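Local coordinates for protein putative beta-glucosidase (Bifidobacterium adolescentis, PDB 5WAB) that hydrolyses beta-glucosidic linkages as a glycoside hydrolase of family 3, and probably also releases terminal arabinopyranosyl units from ginsenosides, at residues M93-I98 / D295-D300; H47-S52 / E100-I105. One frame throughout, in Å; residues are numbered along the deposited sequence.

Contact 1 (M93-I98 / D295-D300)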
ATOM      1  N   MET A  93      12.231 -10.339  -6.029  1.00 24.29           N
ATOM      2  CA  MET A  93      12.635 -10.227  -4.629  1.00 24.89           C
ATOM      3  C   MET A  93      12.959 -11.592  -4.025  1.00 25.54           C
ATOM      4  O   MET A  93      13.921 -11.729  -3.260  1.00 25.92           O
ATOM      5  CB  MET A  93      11.532  -9.530  -3.830  1.00 25.38           C
ATOM      6  CG  MET A  93      11.354  -8.055  -4.167  1.00 26.84           C
ATOM      7  SD  MET A  93       9.836  -7.335  -3.496  1.00 27.70           S
ATOM      8  CE  MET A  93      10.018  -7.636  -1.752  1.00 25.96           C
ATOM      9  N   ALA A  94      12.162 -12.614  -4.348  1.00 25.00           N
ATOM     10  CA  ALA A  94      12.424 -13.942  -3.805  1.00 23.97           C
ATOM     11  C   ALA A  94      13.721 -14.523  -4.355  1.00 25.32           C
ATOM     12  O   ALA A  94      14.492 -15.148  -3.616  1.00 24.53           O
ATOM     13  CB  ALA A  94      11.255 -14.873  -4.112  1.00 22.72           C
ATOM     14  N   GLU A  95      13.982 -14.328  -5.649  1.00 27.33           N
ATOM     15  CA  GLU A  95      15.204 -14.860  -6.242  1.00 28.46           C
ATOM     16  C   GLU A  95      16.441 -14.219  -5.623  1.00 29.60           C
ATOM     17  O   GLU A  95      17.472 -14.879  -5.445  1.00 29.58           O
ATOM     18  CB  GLU A  95      15.180 -14.647  -7.753  1.00 29.32           C
ATOM     19  CG  GLU A  95      14.113 -15.469  -8.455  1.00 30.21           C
ATOM     20  CD  GLU A  95      14.046 -15.179  -9.934  1.00 31.78           C
ATOM     21  OE1 GLU A  95      14.487 -14.082 -10.346  1.00 32.16           O
ATOM     22  OE2 GLU A  95      13.545 -16.046 -10.684  1.00 32.13           O
ATOM     23  N   GLU A  96      16.356 -12.936  -5.271  1.00 29.95           N
ATOM     24  CA  GLU A  96      17.476 -12.322  -4.572  1.00 31.46           C
ATOM     25  C   GLU A  96      17.617 -12.902  -3.170  1.00 29.73           C
ATOM     26  O   GLU A  96      18.738 -13.102  -2.687  1.00 30.30           O
ATOM     27  CB  GLU A  96      17.304 -10.802  -4.529  1.00 32.51           C
ATOM     28  CG  GLU A  96      17.089 -10.191  -5.904  1.00 34.68           C
ATOM     29  CD  GLU A  96      17.279  -8.684  -5.939  1.00 35.30           C
ATOM     30  OE1 GLU A  96      17.542  -8.073  -4.883  1.00 35.31           O
ATOM     31  OE2 GLU A  96      17.179  -8.114  -7.042  1.00 36.11           O
ATOM     32  N   CYS A  97      16.493 -13.214  -2.519  1.00 27.55           N
ATOM     33  CA  CYS A  97      16.553 -13.883  -1.224  1.00 26.16           C
ATOM     34  C   CYS A  97      17.195 -15.254  -1.346  1.00 26.21           C
ATOM     35  O   CYS A  97      17.944 -15.674  -0.456  1.00 27.11           O
ATOM     36  CB  CYS A  97      15.153 -14.023  -0.622  1.00 24.80           C
ATOM     37  SG  CYS A  97      14.374 -12.493  -0.085  1.00 23.99           S
ATOM     38  N   ILE A  98      16.915 -15.965  -2.442  1.00 26.04           N
ATOM     39  CA  ILE A  98      17.463 -17.308  -2.625  1.00 26.44           C
ATOM     40  C   ILE A  98      18.979 -17.252  -2.781  1.00 27.13           C
ATOM     41  O   ILE A  98      19.700 -18.123  -2.279  1.00 27.65           O
ATOM     42  CB  ILE A  98      16.779 -18.006  -3.817  1.00 25.79           C
ATOM     43  CG1 ILE A  98      15.311 -18.272  -3.484  1.00 24.60           C
ATOM     44  CG2 ILE A  98      17.472 -19.319  -4.151  1.00 26.02           C
ATOM     45  CD1 ILE A  98      14.489 -18.756  -4.657  1.00 26.36           C
ATOM     46  N   ASP A 295      22.088 -24.223  -3.897  1.00 38.34           N
ATOM     47  CA  ASP A 295      23.485 -23.847  -3.744  1.00 42.04           C
ATOM     48  C   ASP A 295      23.957 -22.995  -4.911  1.00 42.80           C
ATOM     49  O   ASP A 295      23.678 -23.301  -6.075  1.00 42.20           O
ATOM     50  CB  ASP A 295      24.375 -25.086  -3.626  1.00 46.40           C
ATOM     51  CG  ASP A 295      24.455 -25.621  -2.209  1.00 48.05           C
ATOM     52  OD1 ASP A 295      23.439 -26.140  -1.701  1.00 48.36           O
ATOM     53  OD2 ASP A 295      25.544 -25.523  -1.605  1.00 50.46           O
ATOM     54  N   ASP A 296      24.678 -21.926  -4.579  1.00 44.09           N
ATOM     55  CA  ASP A 296      25.367 -21.073  -5.547  1.00 46.21           C
ATOM     56  C   ASP A 296      24.421 -20.553  -6.626  1.00 44.93           C
ATOM     57  O   ASP A 296      24.688 -20.660  -7.826  1.00 46.69           O
ATOM     58  CB  ASP A 296      26.555 -21.806  -6.167  1.00 50.29           C
ATOM     59  CG  ASP A 296      27.718 -21.930  -5.210  1.00 52.45           C
ATOM     60  OD1 ASP A 296      27.588 -22.688  -4.226  1.00 52.40           O
ATOM     61  OD2 ASP A 296      28.755 -21.265  -5.436  1.00 54.20           O
ATOM     62  N   TYR A 297      23.311 -19.964  -6.194  1.00 42.55           N
ATOM     63  CA  TYR A 297      22.420 -19.278  -7.117  1.00 42.25           C
ATOM     64  C   TYR A 297      22.738 -17.789  -7.148  1.00 41.51           C
ATOM     65  O   TYR A 297      22.863 -17.150  -6.099  1.00 40.83           O
ATOM     66  CB  TYR A 297      20.953 -19.481  -6.748  1.00 40.74           C
ATOM     67  CG  TYR A 297      20.044 -18.636  -7.607  1.00 40.18           C
ATOM     68  CD1 TYR A 297      19.723 -19.025  -8.899  1.00 41.19           C
ATOM     69  CD2 TYR A 297      19.519 -17.441  -7.132  1.00 39.43           C
ATOM     70  CE1 TYR A 297      18.904 -18.250  -9.698  1.00 40.91           C
ATOM     71  CE2 TYR A 297      18.696 -16.661  -7.921  1.00 39.54           C
ATOM     72  CZ  TYR A 297      18.391 -17.071  -9.204  1.00 40.26           C
ATOM     73  OH  TYR A 297      17.572 -16.296  -9.994  1.00 40.73           O
ATOM     74  N   HIS A 298      22.855 -17.243  -8.353  1.00 41.80           N
ATOM     75  CA  HIS A 298      23.091 -15.821  -8.561  1.00 42.03           C
ATOM     76  C   HIS A 298      21.973 -15.264  -9.429  1.00 41.06           C
ATOM     77  O   HIS A 298      21.740 -15.762 -10.536  1.00 41.71           O
ATOM     78  CB  HIS A 298      24.454 -15.587  -9.212  1.00 43.56           C
ATOM     79  CG  HIS A 298      25.609 -15.943  -8.329  1.00 44.55           C
ATOM     80  ND1 HIS A 298      25.838 -17.228  -7.889  1.00 44.63           N
ATOM     81  CD2 HIS A 298      26.609 -15.185  -7.820  1.00 45.56           C
ATOM     82  CE1 HIS A 298      26.923 -17.245  -7.136  1.00 45.73           C
ATOM     83  NE2 HIS A 298      27.412 -16.018  -7.081  1.00 46.38           N
ATOM     84  N   PHE A 299      21.282 -14.245  -8.928  1.00 39.36           N
ATOM     85  CA  PHE A 299      20.170 -13.670  -9.667  1.00 39.37           C
ATOM     86  C   PHE A 299      20.677 -12.757 -10.776  1.00 41.63           C
ATOM     87  O   PHE A 299      21.763 -12.179 -10.688  1.00 42.68           O
ATOM     88  CB  PHE A 299      19.223 -12.906  -8.734  1.00 37.84           C
ATOM     89  CG  PHE A 299      19.807 -11.642  -8.136  1.00 38.95           C
ATOM     90  CD1 PHE A 299      19.713 -10.429  -8.801  1.00 39.72           C
ATOM     91  CD2 PHE A 299      20.399 -11.663  -6.882  1.00 39.10           C
ATOM     92  CE1 PHE A 299      20.229  -9.269  -8.242  1.00 39.78           C
ATOM     93  CE2 PHE A 299      20.920 -10.510  -6.320  1.00 39.96           C
ATOM     94  CZ  PHE A 299      20.832  -9.310  -7.002  1.00 39.97           C
ATOM     95  N   ASP A 300      19.880 -12.647 -11.837  1.00 41.96           N
ATOM     96  CA  ASP A 300      20.218 -11.795 -12.973  1.00 42.31           C
ATOM     97  C   ASP A 300      20.035 -10.336 -12.571  1.00 40.05           C
ATOM     98  O   ASP A 300      18.905  -9.868 -12.399  1.00 38.05           O
ATOM     99  CB  ASP A 300      19.342 -12.159 -14.168  1.00 43.60           C
ATOM    100  CG  ASP A 300      19.850 -11.575 -15.473  1.00 46.66           C
ATOM    101  OD1 ASP A 300      20.539 -10.530 -15.446  1.00 47.40           O
ATOM    102  OD2 ASP A 300      19.546 -12.160 -16.535  1.00 47.76           O
TER
HETATM  103  O   HOH W   1      22.232 -19.798  -3.741  1.00 35.25           O
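E96 lies flat over one face of the F299 ring: its CG sits 3.6 Å from the ring centroid, almost on the normal, a CH-pi contact. The extended chain carries the carboxylate on across the same ring, where OE2 comes 3.5 Å from F299 CE1 and the two planes differ by only 17°, a stacked pair. F299 reaches this place with its CG lodged between backbone N and carbonyl carbon (chi1 68°). Y297 is used differently. Its ring edge meets the helix backbone, CE2 lying 3.3 Å from E95 O, while OH rests beside the E95 side chain, 3.7 Å from CB. The E95 carboxylate is turned 56° from that ring and does not stack. I98 CG2 touches Y297 CD2 obliquely at 4.1 Å. A water accepts from Y297 N and gives a weak bond to I98 O. H304, on the following helix 301-313, bonds to both carboxylates, its ring nearly parallel to F299; T69 also bonds to E96 OE2, and K146 forms a salt bridge with E95. Two rings, and no direct hydrogen bond, join the segments; the two bonds to OE2 would favour a charged E96.

Contact 2 (H47-S52 / E100-I105)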
ATOM      1  N   HIS A  47      10.109  -3.388  -0.399  1.00 35.13           N
ATOM      2  CA  HIS A  47      10.394  -3.074  -1.792  1.00 36.44           C
ATOM      3  C   HIS A  47      11.811  -3.492  -2.177  1.00 35.55           C
ATOM      4  O   HIS A  47      12.455  -2.833  -2.998  1.00 34.84           O
ATOM      5  CB  HIS A  47      10.155  -1.591  -2.079  1.00 34.83           C
ATOM      6  CG  HIS A  47      10.912  -0.667  -1.177  1.00 36.66           C
ATOM      7  ND1 HIS A  47      10.332  -0.055  -0.086  1.00 36.21           N
ATOM      8  CD2 HIS A  47      12.199  -0.248  -1.202  1.00 37.16           C
ATOM      9  CE1 HIS A  47      11.228   0.705   0.519  1.00 37.59           C
ATOM     10  NE2 HIS A  47      12.370   0.603  -0.137  1.00 38.01           N
ATOM     11  N   GLY A  48      12.303  -4.585  -1.610  1.00 33.86           N
ATOM     12  CA  GLY A  48      13.594  -5.132  -1.989  1.00 34.63           C
ATOM     13  C   GLY A  48      14.406  -5.664  -0.825  1.00 33.38           C
ATOM     14  O   GLY A  48      14.317  -5.183   0.301  1.00 33.03           O
ATOM     15  N   LEU A  49      15.239  -6.662  -1.107  1.00 33.04           N
ATOM     16  CA  LEU A  49      16.068  -7.274  -0.075  1.00 31.97           C
ATOM     17  C   LEU A  49      16.986  -6.243   0.567  1.00 33.78           C
ATOM     18  O   LEU A  49      17.738  -5.546  -0.121  1.00 35.63           O
ATOM     19  CB  LEU A  49      16.902  -8.397  -0.683  1.00 33.57           C
ATOM     20  CG  LEU A  49      17.899  -9.076   0.252  1.00 33.32           C
ATOM     21  CD1 LEU A  49      17.174  -9.745   1.399  1.00 28.94           C
ATOM     22  CD2 LEU A  49      18.731 -10.077  -0.515  1.00 30.80           C
ATOM     23  N   ARG A  50      16.919  -6.139   1.892  1.00 33.83           N
ATOM     24  CA  ARG A  50      17.798  -5.261   2.664  1.00 35.48           C
ATOM     25  C   ARG A  50      18.495  -6.126   3.704  1.00 35.79           C
ATOM     26  O   ARG A  50      18.080  -6.186   4.862  1.00 33.54           O
ATOM     27  CB  ARG A  50      17.022  -4.116   3.308  1.00 35.92           C
ATOM     28  N   LYS A  51      19.571  -6.783   3.280  1.00 39.29           N
ATOM     29  CA  LYS A  51      20.370  -7.632   4.148  1.00 41.17           C
ATOM     30  C   LYS A  51      21.496  -6.797   4.762  1.00 46.01           C
ATOM     31  O   LYS A  51      21.497  -5.568   4.675  1.00 49.37           O
ATOM     32  CB  LYS A  51      20.897  -8.811   3.330  1.00 40.26           C
ATOM     33  CG  LYS A  51      21.387 -10.012   4.101  1.00 37.91           C
ATOM     34  CD  LYS A  51      22.008 -11.004   3.145  1.00 36.83           C
ATOM     35  CE  LYS A  51      22.700 -12.136   3.882  1.00 35.03           C
ATOM     36  NZ  LYS A  51      23.393 -13.046   2.930  1.00 34.41           N
ATOM     37  N   SER A  52      22.483  -7.451   5.365  1.00 49.74           N
ATOM     38  CA  SER A  52      23.592  -6.750   6.002  1.00 54.40           C
ATOM     39  C   SER A  52      24.820  -7.653   6.153  1.00 56.29           C
ATOM     40  O   SER A  52      25.561  -7.898   5.199  1.00 58.44           O
ATOM     41  CB  SER A  52      23.167  -6.204   7.364  1.00 54.78           C
ATOM     42  OG  SER A  52      24.279  -5.676   8.061  1.00 57.59           O
ATOM     43  N   GLU A 100      20.861 -14.956  -1.363  1.00 24.82           N
ATOM     44  CA  GLU A 100      21.430 -14.450  -0.123  1.00 26.29           C
ATOM     45  C   GLU A 100      21.007 -15.256   1.098  1.00 26.30           C
ATOM     46  O   GLU A 100      21.251 -14.822   2.227  1.00 26.33           O
ATOM     47  CB  GLU A 100      21.049 -12.979   0.060  1.00 25.96           C
ATOM     48  CG  GLU A 100      21.639 -12.070  -0.998  1.00 26.95           C
ATOM     49  CD  GLU A 100      23.147 -12.034  -0.949  1.00 29.49           C
ATOM     50  OE1 GLU A 100      23.695 -11.895   0.164  1.00 30.98           O
ATOM     51  OE2 GLU A 100      23.786 -12.155  -2.016  1.00 30.64           O
ATOM     52  N   LYS A 101      20.407 -16.427   0.893  1.00 28.14           N
ATOM     53  CA  LYS A 101      20.025 -17.342   1.972  1.00 27.19           C
ATOM     54  C   LYS A 101      19.105 -16.654   2.980  1.00 24.94           C
ATOM     55  O   LYS A 101      19.324 -16.704   4.191  1.00 24.51           O
ATOM     56  CB  LYS A 101      21.264 -17.915   2.668  1.00 29.59           C
ATOM     57  CG  LYS A 101      22.384 -18.336   1.716  1.00 33.37           C
ATOM     58  CD  LYS A 101      21.934 -19.297   0.623  1.00 35.80           C
ATOM     59  CE  LYS A 101      21.634 -20.686   1.134  1.00 37.54           C
ATOM     60  NZ  LYS A 101      21.362 -21.584  -0.027  1.00 38.75           N
ATOM     61  N   VAL A 102      18.066 -15.999   2.462  1.00 24.24           N
ATOM     62  CA  VAL A 102      17.056 -15.315   3.269  1.00 23.50           C
ATOM     63  C   VAL A 102      15.734 -16.045   3.082  1.00 23.85           C
ATOM     64  O   VAL A 102      15.180 -16.062   1.976  1.00 24.29           O
ATOM     65  CB  VAL A 102      16.918 -13.835   2.876  1.00 22.40           C
ATOM     66  CG1 VAL A 102      15.755 -13.204   3.624  1.00 21.86           C
ATOM     67  CG2 VAL A 102      18.204 -13.078   3.155  1.00 21.46           C
ATOM     68  N   ALA A 103      15.203 -16.617   4.168  1.00 23.76           N
ATOM     69  CA  ALA A 103      14.007 -17.448   4.054  1.00 24.21           C
ATOM     70  C   ALA A 103      12.720 -16.636   4.079  1.00 24.29           C
ATOM     71  O   ALA A 103      11.721 -17.055   3.482  1.00 26.07           O
ATOM     72  CB  ALA A 103      13.967 -18.497   5.167  1.00 23.44           C
ATOM     73  N   VAL A 104      12.702 -15.507   4.779  1.00 23.07           N
ATOM     74  CA  VAL A 104      11.521 -14.658   4.865  1.00 22.79           C
ATOM     75  C   VAL A 104      11.949 -13.218   4.632  1.00 23.93           C
ATOM     76  O   VAL A 104      12.912 -12.747   5.246  1.00 28.06           O
ATOM     77  CB  VAL A 104      10.810 -14.791   6.224  1.00 22.48           C
ATOM     78  CG1 VAL A 104       9.529 -13.981   6.232  1.00 17.29           C
ATOM     79  CG2 VAL A 104      10.540 -16.249   6.556  1.00 23.12           C
ATOM     80  N   ILE A 105      11.248 -12.527   3.735  1.00 21.42           N
ATOM     81  CA  ILE A 105      11.456 -11.103   3.501  1.00 19.30           C
ATOM     82  C   ILE A 105      10.301 -10.352   4.152  1.00 19.46           C
ATOM     83  O   ILE A 105       9.133 -10.710   3.963  1.00 19.47           O
ATOM     84  CB  ILE A 105      11.579 -10.801   1.995  1.00 20.30           C
ATOM     85  CG1 ILE A 105      11.922  -9.334   1.754  1.00 20.53           C
ATOM     86  CG2 ILE A 105      10.326 -11.221   1.222  1.00 17.83           C
ATOM     87  CD1 ILE A 105      12.484  -9.083   0.380  1.00 20.07           C
TER
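K51 CG stands anti to the backbone N (chi1 -162°) and the chain stays extended to its end, carrying NZ across to E100, whose own chain bends back at chi2 (-64°) and brings OE1 to the same ammonium. NZ therefore makes two bonds to one residue: 2.9 Å to the backbone O of E100 and 3.0 Å to E100 OE1, the latter a salt bridge. Neither approach is in plane. The amine is tilted from the carbonyl plane of E100, and it meets OE1 on the anti side, 29° out of the carboxylate plane. The lysine chain passes obliquely over the glutamate, with K51 CD 3.8 Å from E100 CB. L49 packs next to this pair, its two methyls serving different neighbours. CD2 lies 3.6 Å from E100 CG, the side chains crossing at about a right angle, and CD1 touches V102 CG2 at 3.9 Å. I105 pushes its CD1 against the loop backbone instead, 4.0 Å from L49 N and beside G48, at whose backbone angles a side chain would run into the carbonyl O of H47. T43 of the neighbouring parallel strand 41-44 touches both L49 and V102, while C97 and M93 of helix 83-99 pack on I105. The loop leaving one strand of the TIM-barrel-type domain packs on the next strand and the turn before it. An apolar layer of L49, V102 and I105 adjoins a partly exposed ion pair, in which the lysine probably offsets the glutamate charge while also binding the carbonyl that follows the helix.

Contacts 1 and 2 lie with centres about 10 Å apart. Segments 47-52, 93-98 and 100-105 belong to the GH3 N-terminal, TIM-barrel-type family region; 295-300 comes much later, in the loop between helices 271-292 and 301-313. Helix 83-99 and strand 102-106 follow one another, so a short turn links the two contacts directly, with C97 O probably bonded to V102 N at 2.9 Å. Packing continues between them, since M93 CE reaches I105 CD1 and E96 O meets L49 CD2. Strand 41-44, helix 83-99 and strand 102-106 form a beta-alpha-beta crossover between adjacent parallel strands, and its helix brings chain parts nearly 250 residues apart into one packed region.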